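Local coordinates for globin protein (Ramazzottius varieornatus, PDB 5ZIQ) that is a hexacoordinated heme globin of uncertain physiological role, probably able to bind oxygen as other members of the globin family do, at residues D18-L23 against D100-L105; A25-S30 against M150-K155; K47-K52 against E128-C133. One frame throughout, in Å; residues are numbered along the deposited sequence.

Contact 1. Residues D18-L23 against D100-L105; sequences DPRFPL and DNVDIL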
loop_
_atom_site.group_PDB
_atom_site.type_symbol
_atom_site.label_atom_id
_atom_site.label_comp_id
_atom_site.label_asym_id
_atom_site.label_seq_id
_atom_site.Cartn_x
_atom_site.Cartn_y
_atom_site.Cartn_z
ATOM N N ASP A 18 2.016 -6.482 -21.251
ATOM C CA ASP A 18 2.887 -7.588 -20.836
ATOM C C ASP A 18 2.032 -8.560 -20.016
ATOM O O ASP A 18 1.501 -8.167 -18.963
ATOM C CB ASP A 18 4.056 -7.010 -20.015
ATOM C CG ASP A 18 5.041 -8.069 -19.473
ATOM O OD1 ASP A 18 4.742 -9.285 -19.396
ATOM O OD2 ASP A 18 6.166 -7.657 -19.102
ATOM N N PRO A 19 1.875 -9.822 -20.478
ATOM C CA PRO A 19 0.971 -10.768 -19.797
ATOM C C PRO A 19 1.392 -11.156 -18.382
ATOM O O PRO A 19 0.599 -11.782 -17.674
ATOM C CB PRO A 19 0.970 -12.004 -20.712
ATOM C CG PRO A 19 2.237 -11.905 -21.486
ATOM C CD PRO A 19 2.554 -10.444 -21.632
ATOM N N ARG A 20 2.607 -10.789 -17.953
ATOM C CA ARG A 20 3.008 -10.982 -16.553
ATOM C C ARG A 20 2.243 -10.042 -15.612
ATOM O O ARG A 20 2.099 -10.334 -14.431
ATOM C CB ARG A 20 4.514 -10.761 -16.381
ATOM C CG ARG A 20 5.364 -11.844 -17.043
ATOM C CD ARG A 20 6.841 -11.568 -16.860
ATOM N NE ARG A 20 7.212 -10.384 -17.621
ATOM C CZ ARG A 20 8.371 -9.749 -17.488
ATOM N NH1 ARG A 20 9.264 -10.177 -16.615
ATOM N NH2 ARG A 20 8.624 -8.686 -18.227
ATOM N N PHE A 21 1.780 -8.916 -16.150
ATOM C CA PHE A 21 1.006 -7.934 -15.399
ATOM C C PHE A 21 -0.445 -8.429 -15.389
ATOM O O PHE A 21 -0.925 -8.880 -16.403
ATOM C CB PHE A 21 1.124 -6.565 -16.073
ATOM C CG PHE A 21 0.581 -5.440 -15.237
ATOM C CD1 PHE A 21 1.266 -5.025 -14.105
ATOM C CD2 PHE A 21 -0.629 -4.849 -15.546
ATOM C CE1 PHE A 21 0.759 -3.993 -13.301
ATOM C CE2 PHE A 21 -1.156 -3.826 -14.744
ATOM C CZ PHE A 21 -0.444 -3.394 -13.636
ATOM N N PRO A 22 -1.132 -8.364 -14.224
ATOM C CA PRO A 22 -2.439 -9.047 -14.155
ATOM C C PRO A 22 -3.539 -8.398 -14.987
ATOM O O PRO A 22 -4.416 -9.084 -15.487
ATOM C CB PRO A 22 -2.773 -8.998 -12.654
ATOM C CG PRO A 22 -1.971 -7.836 -12.111
ATOM C CD PRO A 22 -0.695 -7.877 -12.894
ATOM N N LEU A 23 -3.539 -7.069 -15.085
ATOM C CA LEU A 23 -4.681 -6.373 -15.696
ATOM C C LEU A 23 -4.634 -6.350 -17.210
ATOM O O LEU A 23 -3.555 -6.188 -17.795
ATOM C CB LEU A 23 -4.763 -4.922 -15.176
ATOM C CG LEU A 23 -4.837 -4.775 -13.651
ATOM C CD1 LEU A 23 -4.826 -3.275 -13.313
ATOM C CD2 LEU A 23 -6.079 -5.477 -13.096
ATOM N N ASP A 100 4.147 -0.533 -16.779
ATOM C CA ASP A 100 4.621 -0.976 -18.093
ATOM C C ASP A 100 6.057 -1.475 -18.096
ATOM O O ASP A 100 6.623 -1.730 -19.173
ATOM C CB ASP A 100 4.490 0.142 -19.123
ATOM C CG ASP A 100 3.051 0.479 -19.476
ATOM O OD1 ASP A 100 2.110 -0.152 -18.979
ATOM O OD2 ASP A 100 2.864 1.394 -20.303
ATOM N N ASN A 101 6.626 -1.656 -16.910
ATOM C CA ASN A 101 7.951 -2.265 -16.769
ATOM C C ASN A 101 7.894 -3.307 -15.658
ATOM O O ASN A 101 8.337 -3.069 -14.531
ATOM C CB ASN A 101 8.999 -1.173 -16.494
ATOM C CG ASN A 101 10.436 -1.676 -16.575
ATOM O OD1 ASN A 101 10.746 -2.877 -16.407
ATOM N ND2 ASN A 101 11.342 -0.731 -16.819
ATOM N N VAL A 102 7.342 -4.477 -15.992
ATOM C CA VAL A 102 7.150 -5.529 -15.013
ATOM C C VAL A 102 8.468 -5.928 -14.358
ATOM O O VAL A 102 8.486 -6.265 -13.176
ATOM C CB VAL A 102 6.438 -6.732 -15.638
ATOM C CG1 VAL A 102 6.410 -7.919 -14.682
ATOM C CG2 VAL A 102 5.022 -6.335 -16.042
ATOM N N ASP A 103 9.566 -5.963 -15.110
ATOM C CA ASP A 103 10.805 -6.457 -14.495
ATOM C C ASP A 103 11.234 -5.615 -13.303
ATOM O O ASP A 103 11.580 -6.125 -12.239
ATOM C CB ASP A 103 11.901 -6.582 -15.540
ATOM C CG ASP A 103 11.552 -7.643 -16.544
ATOM O OD1 ASP A 103 11.619 -8.814 -16.181
ATOM O OD2 ASP A 103 11.114 -7.313 -17.647
ATOM N N ILE A 104 11.132 -4.293 -13.483
ATOM C CA ILE A 104 11.436 -3.285 -12.447
ATOM C C ILE A 104 10.426 -3.315 -11.292
ATOM O O ILE A 104 10.806 -3.278 -10.126
ATOM C CB ILE A 104 11.485 -1.865 -13.056
ATOM C CG1 ILE A 104 12.760 -1.669 -13.884
ATOM C CG2 ILE A 104 11.407 -0.804 -11.970
ATOM C CD1 ILE A 104 12.954 -0.234 -14.338
ATOM N N LEU A 105 9.147 -3.426 -11.644
ATOM C CA LEU A 105 8.031 -3.574 -10.696
ATOM C C LEU A 105 8.291 -4.768 -9.777
ATOM O O LEU A 105 8.186 -4.660 -8.544
ATOM C CB LEU A 105 6.739 -3.737 -11.504
ATOM C CG LEU A 105 5.400 -4.044 -10.860
ATOM C CD1 LEU A 105 5.033 -2.953 -9.893
ATOM C CD2 LEU A 105 4.394 -4.076 -11.989
HETATM O O HOH W 1 6.953 -5.099 -18.823
#
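R20 runs across V102 and ends on D103, held along the way by D18. Its CB rests 3.8 Å from V102 CG1. Beyond CG the chain bends at chi3 (-68°), which turns the guanidinium over V102, whose CG1 sits beneath one face near its centre. NE then reaches D18 OD1 at 3.2 Å and NH2 reaches D18 OD2 at 2.8 Å, a side-on grip using the syn lone pair of each oxygen. At the tip the grip is end-on, in one of the two conformers modelled for D103: NH1 meets D103 OD1 at 2.8 Å and NH2 meets D103 OD2 at 2.9 Å. Both bonds lie close to the guanidinium plane but come from above the carboxylate, the planes standing 51° apart. This network ties the loop preceding the globin A helix to the first turn of the F helix. D18 also shapes its own loop: OD1 accepts from R20 N in an Asx turn, within a type I turn whose F21 N bonds D18 O. A water 2.7 Å from D18 OD2 accepts from V102 N at the start of helix 102-115. An alanine at D18 is likely to cost R20 N and NE their acceptor and NH2 one of its two carboxylates, leaving the guanidinium gripped from the D103 end. Deeper in, L105 CD2 meets the edge of the F21 ring, 3.9 Å from CE1.

Contact 2. Residues A25-S30 against M150-K155; sequences ARDKFS and MERIYK. With EDO (1,2-ethanediol), chain I.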
loop_
_atom_site.group_PDB
_atom_site.type_symbol
_atom_site.label_atom_id
_atom_site.label_comp_id
_atom_site.label_asym_id
_atom_site.label_seq_id
_atom_site.Cartn_x
_atom_site.Cartn_y
_atom_site.Cartn_z
ATOM N N ALA A 25 -5.292 -4.477 -20.881
ATOM C CA ALA A 25 -4.951 -3.092 -21.229
ATOM C C ALA A 25 -6.009 -2.113 -20.770
ATOM O O ALA A 25 -5.672 -1.046 -20.224
ATOM C CB ALA A 25 -4.685 -2.956 -22.730
ATOM N N ARG A 26 -7.284 -2.456 -20.952
ATOM C CA ARG A 26 -8.370 -1.579 -20.520
ATOM C C ARG A 26 -8.366 -1.385 -19.000
ATOM O O ARG A 26 -8.477 -0.257 -18.518
ATOM C CB ARG A 26 -9.741 -2.046 -21.033
ATOM C CG ARG A 26 -9.945 -1.871 -22.535
ATOM C CD ARG A 26 -10.918 -2.902 -23.092
ATOM N NE ARG A 26 -11.088 -2.818 -24.552
ATOM C CZ ARG A 26 -10.193 -3.207 -25.471
ATOM N NH1 ARG A 26 -10.482 -3.087 -26.763
ATOM N NH2 ARG A 26 -9.010 -3.714 -25.122
ATOM N N ASP A 27 -8.180 -2.465 -18.253
ATOM C CA ASP A 27 -8.163 -2.355 -16.787
ATOM C C ASP A 27 -6.931 -1.613 -16.271
ATOM O O ASP A 27 -7.024 -0.861 -15.289
ATOM C CB ASP A 27 -8.302 -3.726 -16.121
ATOM C CG ASP A 27 -9.727 -4.267 -16.148
ATOM O OD1 ASP A 27 -10.679 -3.577 -16.602
ATOM O OD2 ASP A 27 -9.893 -5.432 -15.673
ATOM N N LYS A 28 -5.802 -1.804 -16.944
ATOM C CA LYS A 28 -4.587 -1.083 -16.601
ATOM C C LYS A 28 -4.769 0.411 -16.784
ATOM O O LYS A 28 -4.353 1.181 -15.927
ATOM C CB LYS A 28 -3.401 -1.591 -17.406
ATOM C CG LYS A 28 -2.068 -0.940 -17.059
ATOM C CD LYS A 28 -0.908 -1.596 -17.803
ATOM C CE LYS A 28 -0.998 -1.452 -19.309
ATOM N NZ LYS A 28 0.215 -2.075 -19.898
ATOM N N PHE A 29 -5.391 0.827 -17.894
ATOM C CA PHE A 29 -5.621 2.252 -18.081
ATOM C C PHE A 29 -6.543 2.796 -16.993
ATOM O O PHE A 29 -6.277 3.886 -16.459
ATOM C CB PHE A 29 -6.205 2.535 -19.473
ATOM C CG PHE A 29 -6.412 4.000 -19.738
ATOM C CD1 PHE A 29 -5.311 4.854 -19.815
ATOM C CD2 PHE A 29 -7.698 4.531 -19.868
ATOM C CE1 PHE A 29 -5.484 6.217 -20.068
ATOM C CE2 PHE A 29 -7.880 5.888 -20.124
ATOM C CZ PHE A 29 -6.768 6.725 -20.211
ATOM N N SER A 30 -7.576 2.026 -16.620
ATOM C CA SER A 30 -8.493 2.448 -15.540
ATOM C C SER A 30 -7.730 2.637 -14.220
ATOM O O SER A 30 -7.954 3.612 -13.484
ATOM C CB SER A 30 -9.634 1.440 -15.362
ATOM O OG SER A 30 -10.507 1.458 -16.484
ATOM N N MET A 150 -13.793 0.029 -10.437
ATOM C CA MET A 150 -12.504 0.280 -9.815
ATOM C C MET A 150 -12.231 -0.622 -8.626
ATOM O O MET A 150 -11.093 -1.043 -8.435
ATOM C CB MET A 150 -12.322 1.758 -9.415
ATOM C CG MET A 150 -12.052 2.739 -10.553
ATOM S SD MET A 150 -10.961 2.111 -11.837
ATOM C CE MET A 150 -9.464 1.678 -10.959
ATOM N N GLU A 151 -13.255 -0.898 -7.820
ATOM C CA GLU A 151 -13.132 -1.831 -6.705
ATOM C C GLU A 151 -12.614 -3.194 -7.186
ATOM O O GLU A 151 -11.690 -3.758 -6.587
ATOM C CB GLU A 151 -14.483 -2.007 -5.994
ATOM C CG GLU A 151 -14.398 -2.953 -4.800
ATOM C CD GLU A 151 -15.661 -3.002 -3.958
ATOM O OE1 GLU A 151 -16.581 -2.195 -4.196
ATOM O OE2 GLU A 151 -15.726 -3.855 -3.042
ATOM N N ARG A 152 -13.217 -3.699 -8.253
ATOM C CA ARG A 152 -12.808 -4.982 -8.844
ATOM C C ARG A 152 -11.325 -4.933 -9.237
ATOM O O ARG A 152 -10.547 -5.845 -8.920
ATOM C CB ARG A 152 -13.670 -5.302 -10.070
ATOM C CG ARG A 152 -13.291 -6.583 -10.816
ATOM C CD ARG A 152 -14.099 -6.724 -12.100
ATOM N NE ARG A 152 -13.923 -5.633 -13.056
ATOM C CZ ARG A 152 -12.903 -5.528 -13.904
ATOM N NH1 ARG A 152 -11.961 -6.456 -13.975
ATOM N NH2 ARG A 152 -12.830 -4.473 -14.706
ATOM N N ILE A 153 -10.948 -3.868 -9.939
ATOM C CA ILE A 153 -9.572 -3.745 -10.467
ATOM C C ILE A 153 -8.577 -3.597 -9.320
ATOM O O ILE A 153 -7.510 -4.247 -9.325
ATOM C CB ILE A 153 -9.454 -2.554 -11.454
ATOM C CG1 ILE A 153 -10.269 -2.875 -12.717
ATOM C CG2 ILE A 153 -7.985 -2.159 -11.744
ATOM C CD1 ILE A 153 -10.552 -1.677 -13.600
ATOM N N TYR A 154 -8.901 -2.740 -8.345
ATOM C CA TYR A 154 -8.001 -2.581 -7.197
ATOM C C TYR A 154 -7.813 -3.875 -6.417
ATOM O O TYR A 154 -6.701 -4.164 -5.989
ATOM C CB TYR A 154 -8.453 -1.452 -6.253
ATOM C CG TYR A 154 -8.019 -0.061 -6.710
ATOM C CD1 TYR A 154 -6.656 0.278 -6.818
ATOM C CD2 TYR A 154 -8.975 0.924 -7.022
ATOM C CE1 TYR A 154 -6.265 1.554 -7.239
ATOM C CE2 TYR A 154 -8.579 2.212 -7.445
ATOM C CZ TYR A 154 -7.225 2.502 -7.552
ATOM O OH TYR A 154 -6.822 3.769 -7.952
ATOM N N LYS A 155 -8.868 -4.679 -6.286
ATOM C CA LYS A 155 -8.745 -5.936 -5.545
ATOM C C LYS A 155 -7.759 -6.858 -6.283
ATOM O O LYS A 155 -6.907 -7.473 -5.634
ATOM C CB LYS A 155 -10.113 -6.573 -5.347
ATOM C CG LYS A 155 -10.918 -5.912 -4.230
ATOM C CD LYS A 155 -12.301 -6.538 -4.159
ATOM C CE LYS A 155 -13.115 -5.948 -3.010
ATOM N NZ LYS A 155 -14.512 -6.463 -2.997
HETATM C C1 EDO I . -7.856 -8.470 -15.344
HETATM O O1 EDO I . -7.968 -7.270 -16.122
HETATM C C2 EDO I . -9.212 -9.124 -15.096
HETATM O O2 EDO I . -9.862 -9.612 -16.276
#
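This is a near-perpendicular helix-helix crossing with a salt bridge on its outer side, D27 and S30 of helix 25-38 meeting M150, R152 and I153 of helix 148-170. The two short segments approach to 10.2 Å between axes, with 99° between their directions. R152 takes the D27 carboxylate end-on: NH2 donates to OD1 at 3.0 Å and NH1 to OD2 at 2.9 Å. Both oxygens lie nearly in the guanidinium plane, yet the nitrogens meet them on the syn side and out of the carboxylate plane, since the two flat groups are turned 43° apart. NH2 also donates to N149 OD1, just ahead of 150-155, which helps fix the rotation of the guanidinium. In the globin fold these are the A and H helices, the first and last of the chain's main helices, and the pairing joins the start of the A helix to the first turns of the H helix. Beneath the ion pair I153 forms the apolar floor: its CG1 covers one face of the R152 guanidinium, toward the rim, while CD1 wedges between D27 and S30, 3.7 Å from S30 CB. M150 comes in beside it. Its chain is bent at chi2 (-39°) and again at the next bond, bringing SD to 3.8 Å from S30 CB and CE to 3.5 Å from S30 O. An ethanediol, probably from the crystallisation liquor, donates from O1 to D27 OD2 at 2.7 Å and is itself bonded to T24 N.

Contact 3. Residues K47-K52 against E128-C133; sequences KEMLLK and ERMEKC. With HEM (protoporphyrin IX containing Fe), chain E.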
loop_
_atom_site.group_PDB
_atom_site.type_symbol
_atom_site.label_atom_id
_atom_site.label_comp_id
_atom_site.label_asym_id
_atom_site.label_seq_id
_atom_site.Cartn_x
_atom_site.Cartn_y
_atom_site.Cartn_z
ATOM N N LYS A 47 -0.684 8.348 5.755
ATOM C CA LYS A 47 -1.095 8.578 7.145
ATOM C C LYS A 47 -2.431 7.888 7.420
ATOM O O LYS A 47 -2.576 7.197 8.435
ATOM C CB LYS A 47 -1.186 10.074 7.456
ATOM C CG LYS A 47 0.146 10.795 7.452
ATOM C CD LYS A 47 -0.072 12.292 7.714
ATOM C CE LYS A 47 1.221 13.070 7.536
ATOM N NZ LYS A 47 1.024 14.530 7.757
ATOM N N GLU A 48 -3.385 8.044 6.501
ATOM C CA GLU A 48 -4.702 7.404 6.611
ATOM C C GLU A 48 -4.560 5.886 6.721
ATOM O O GLU A 48 -5.187 5.257 7.574
ATOM C CB GLU A 48 -5.583 7.760 5.408
ATOM C CG GLU A 48 -6.150 9.168 5.408
ATOM C CD GLU A 48 -7.072 9.426 4.228
ATOM O OE1 GLU A 48 -7.829 10.418 4.267
ATOM O OE2 GLU A 48 -7.045 8.637 3.257
ATOM N N MET A 49 -3.695 5.316 5.884
ATOM C CA MET A 49 -3.486 3.856 5.870
ATOM C C MET A 49 -2.997 3.341 7.195
ATOM O O MET A 49 -3.551 2.348 7.702
ATOM C CB MET A 49 -2.508 3.456 4.793
ATOM C CG MET A 49 -3.050 3.746 3.413
ATOM S SD MET A 49 -1.802 3.508 2.155
ATOM C CE MET A 49 -1.591 1.760 2.454
ATOM N N LEU A 50 -1.949 3.975 7.733
ATOM C CA LEU A 50 -1.380 3.509 9.005
ATOM C C LEU A 50 -2.340 3.677 10.166
ATOM O O LEU A 50 -2.458 2.777 10.984
ATOM C CB LEU A 50 -0.032 4.158 9.329
ATOM C CG LEU A 50 1.155 3.746 8.434
ATOM C CD1 LEU A 50 2.420 4.419 8.938
ATOM C CD2 LEU A 50 1.385 2.245 8.316
ATOM N N LEU A 51 -3.042 4.809 10.224
ATOM C CA LEU A 51 -4.055 5.009 11.261
ATOM C C LEU A 51 -5.152 3.951 11.164
ATOM O O LEU A 51 -5.597 3.439 12.201
ATOM C CB LEU A 51 -4.626 6.433 11.244
ATOM C CG LEU A 51 -3.593 7.521 11.544
ATOM C CD1 LEU A 51 -4.206 8.896 11.369
ATOM C CD2 LEU A 51 -2.903 7.368 12.910
ATOM N N LYS A 52 -5.540 3.571 9.943
ATOM C CA LYS A 52 -6.538 2.511 9.767
ATOM C C LYS A 52 -5.980 1.162 10.229
ATOM O O LYS A 52 -6.679 0.389 10.903
ATOM C CB LYS A 52 -7.064 2.449 8.333
ATOM C CG LYS A 52 -8.217 1.479 8.117
ATOM C CD LYS A 52 -9.475 1.909 8.858
ATOM C CE LYS A 52 -10.681 1.219 8.265
ATOM N NZ LYS A 52 -11.921 1.563 9.007
ATOM N N GLU A 128 -0.990 -8.745 4.046
ATOM C CA GLU A 128 -2.382 -8.674 3.597
ATOM C C GLU A 128 -3.220 -7.664 4.409
ATOM O O GLU A 128 -4.162 -7.081 3.886
ATOM C CB GLU A 128 -3.029 -10.078 3.600
ATOM C CG GLU A 128 -4.407 -10.162 2.943
ATOM C CD GLU A 128 -4.966 -11.577 2.908
ATOM O OE1 GLU A 128 -4.518 -12.438 3.708
ATOM O OE2 GLU A 128 -5.863 -11.834 2.069
ATOM N N ARG A 129 -2.842 -7.412 5.661
ATOM C CA ARG A 129 -3.536 -6.424 6.496
ATOM C C ARG A 129 -3.436 -5.016 5.923
ATOM O O ARG A 129 -4.323 -4.197 6.117
ATOM C CB ARG A 129 -2.987 -6.451 7.927
ATOM C CG ARG A 129 -3.287 -7.754 8.658
ATOM C CD ARG A 129 -2.666 -7.784 10.046
ATOM N NE ARG A 129 -3.175 -8.935 10.792
ATOM C CZ ARG A 129 -2.978 -9.136 12.093
ATOM N NH1 ARG A 129 -3.511 -10.203 12.684
ATOM N NH2 ARG A 129 -2.272 -8.269 12.816
ATOM N N MET A 130 -2.359 -4.734 5.205
ATOM C CA MET A 130 -2.197 -3.419 4.615
ATOM C C MET A 130 -3.167 -3.220 3.453
ATOM O O MET A 130 -3.534 -2.083 3.163
ATOM C CB MET A 130 -0.752 -3.210 4.164
ATOM C CG MET A 130 -0.381 -1.758 3.856
ATOM S SD MET A 130 -0.559 -0.622 5.235
ATOM C CE MET A 130 0.774 -1.130 6.316
ATOM N N GLU A 131 -3.590 -4.312 2.803
ATOM C CA GLU A 131 -4.551 -4.232 1.673
ATOM C C GLU A 131 -5.841 -3.508 2.011
ATOM O O GLU A 131 -6.229 -2.601 1.296
ATOM C CB GLU A 131 -4.918 -5.620 1.121
ATOM C CG GLU A 131 -3.742 -6.427 0.637
ATOM C CD GLU A 131 -4.167 -7.716 -0.029
ATOM O OE1 GLU A 131 -5.379 -7.986 -0.216
ATOM O OE2 GLU A 131 -3.273 -8.476 -0.364
ATOM N N LYS A 132 -6.498 -3.918 3.105
ATOM C CA LYS A 132 -7.743 -3.291 3.558
ATOM C C LYS A 132 -7.513 -1.824 3.861
ATOM O O LYS A 132 -8.393 -1.019 3.655
ATOM C CB LYS A 132 -8.312 -3.981 4.818
ATOM C CG LYS A 132 -9.237 -5.171 4.552
ATOM C CD LYS A 132 -9.496 -6.005 5.807
ATOM C CE LYS A 132 -10.789 -5.611 6.511
ATOM N NZ LYS A 132 -11.387 -6.744 7.237
ATOM N N CYS A 133 -6.325 -1.494 4.356
ATOM C CA CYS A 133 -5.984 -0.105 4.700
ATOM C C CYS A 133 -5.826 0.762 3.466
ATOM O O CYS A 133 -6.325 1.887 3.440
ATOM C CB CYS A 133 -4.736 -0.046 5.567
ATOM S SG CYS A 133 -4.964 -0.948 7.106
HETATM C CHA HEM E . 9.326 -0.805 6.838
HETATM C CHB HEM E . 5.548 -2.317 9.440
HETATM C CHC HEM E . 3.520 -3.870 5.256
HETATM C CHD HEM E . 6.452 -0.785 2.933
HETATM C C1A HEM E . 8.523 -1.141 7.901
HETATM C C2A HEM E . 8.911 -1.084 9.263
HETATM C C3A HEM E . 7.849 -1.510 10.002
HETATM C C4A HEM E . 6.797 -1.825 9.109
HETATM C CMA HEM E . 7.792 -1.603 11.504
HETATM C CAA HEM E . 10.259 -0.630 9.777
HETATM C CBA HEM E . 10.129 0.615 10.663
HETATM C CGA HEM E . 9.726 1.806 9.837
HETATM O O1A HEM E . 10.330 2.061 8.771
HETATM O O2A HEM E . 8.789 2.540 10.209
HETATM C C1B HEM E . 4.682 -2.932 8.518
HETATM C C2B HEM E . 3.534 -3.680 8.883
HETATM C C3B HEM E . 2.950 -4.130 7.732
HETATM C C4B HEM E . 3.770 -3.618 6.612
HETATM C CMB HEM E . 3.068 -3.944 10.296
HETATM C CAB HEM E . 1.737 -4.951 7.605
HETATM C CBB HEM E . 0.660 -4.646 8.329
HETATM C C1C HEM E . 4.068 -3.095 4.244
HETATM C C2C HEM E . 3.572 -2.932 2.948
HETATM C C3C HEM E . 4.407 -2.026 2.298
HETATM C C4C HEM E . 5.419 -1.644 3.208
HETATM C CMC HEM E . 2.357 -3.609 2.372
HETATM C CAC HEM E . 4.309 -1.506 0.923
HETATM C CBC HEM E . 3.462 -1.995 0.041
HETATM C C1D HEM E . 7.501 -0.613 3.835
HETATM C C2D HEM E . 8.735 0.086 3.435
HETATM C C3D HEM E . 9.534 0.082 4.518
HETATM C C4D HEM E . 8.788 -0.627 5.575
HETATM C CMD HEM E . 9.025 0.680 2.074
HETATM C CAD HEM E . 10.925 0.679 4.620
HETATM C CBD HEM E . 11.938 -0.450 4.491
HETATM C CGD HEM E . 13.353 0.066 4.585
HETATM O O1D HEM E . 13.575 1.287 4.446
HETATM O O2D HEM E . 14.303 -0.728 4.800
HETATM N NA HEM E . 7.243 -1.629 7.820
HETATM N NB HEM E . 4.773 -2.951 7.187
HETATM N NC HEM E . 5.190 -2.320 4.370
HETATM N ND HEM E . 7.577 -1.019 5.122
HETATM FE FE HEM E . 6.244 -1.957 6.116
#
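M130 and M49 meet sulfur to methyl, M49 CE standing 3.8 Å from M130 SD with the two chains crossing at about a right angle. M130 CE in turn lies 4.0 Å from L50 CD2. The double bend of M130, at chi2 (60°) and chi3 (70°), turns that same methyl toward a pyrrole ring of the heme, while its CB packs 3.6 Å from the heme methyl CMC. Behind this layer C133 fits against the backbone of the other helix: CB is 3.4 Å from M49 O, and SG lies 3.6 Å from M49 O and also borders K52. The small C133 side chain is consistent with the close approach of the CA atoms of M49 and C133, 4.8 Å, where the segment axes pass 8.9 Å apart at 120°. Such a crossing is that of the B and G helices of the globin fold, here lying against the distal side of the heme. Further out, L134 and A137 pack on M49, L53 packs on M130 and C133, and K52 sends its ammonium away to a cation-pi contact with F136. Held by sulfur, methyl and methylene groups without an ion pair across it, the contact depends on close fit rather than on directed bonds, and through M130 it sets an apolar side chain against the porphyrin.

How the contacts relate
Contacts 1 and 2 adjoin, their centres 14 Å apart. K28 of helix 25-38 reaches over to contact 1, NZ lying 2.9 Å from D100 OD1 in a salt bridge, and L23 CD1 packs 3.7 Å from I153 CG2, so the start of the A helix is tied to the turn ahead of the F helix, and the loop before it to the H helix. Contact 3 lies apart, its centre about 24 Å from that of contact 1 and 20 Å from that of contact 2, with nearest atoms about 12 and 6 Å away. It alone borders the heme: the M130 side chain is about 4 Å from that of H88 and 7 Å from that of H116, the two axial ligands, whereas contact 1 comes no nearer than L105, about 10 Å from the heme.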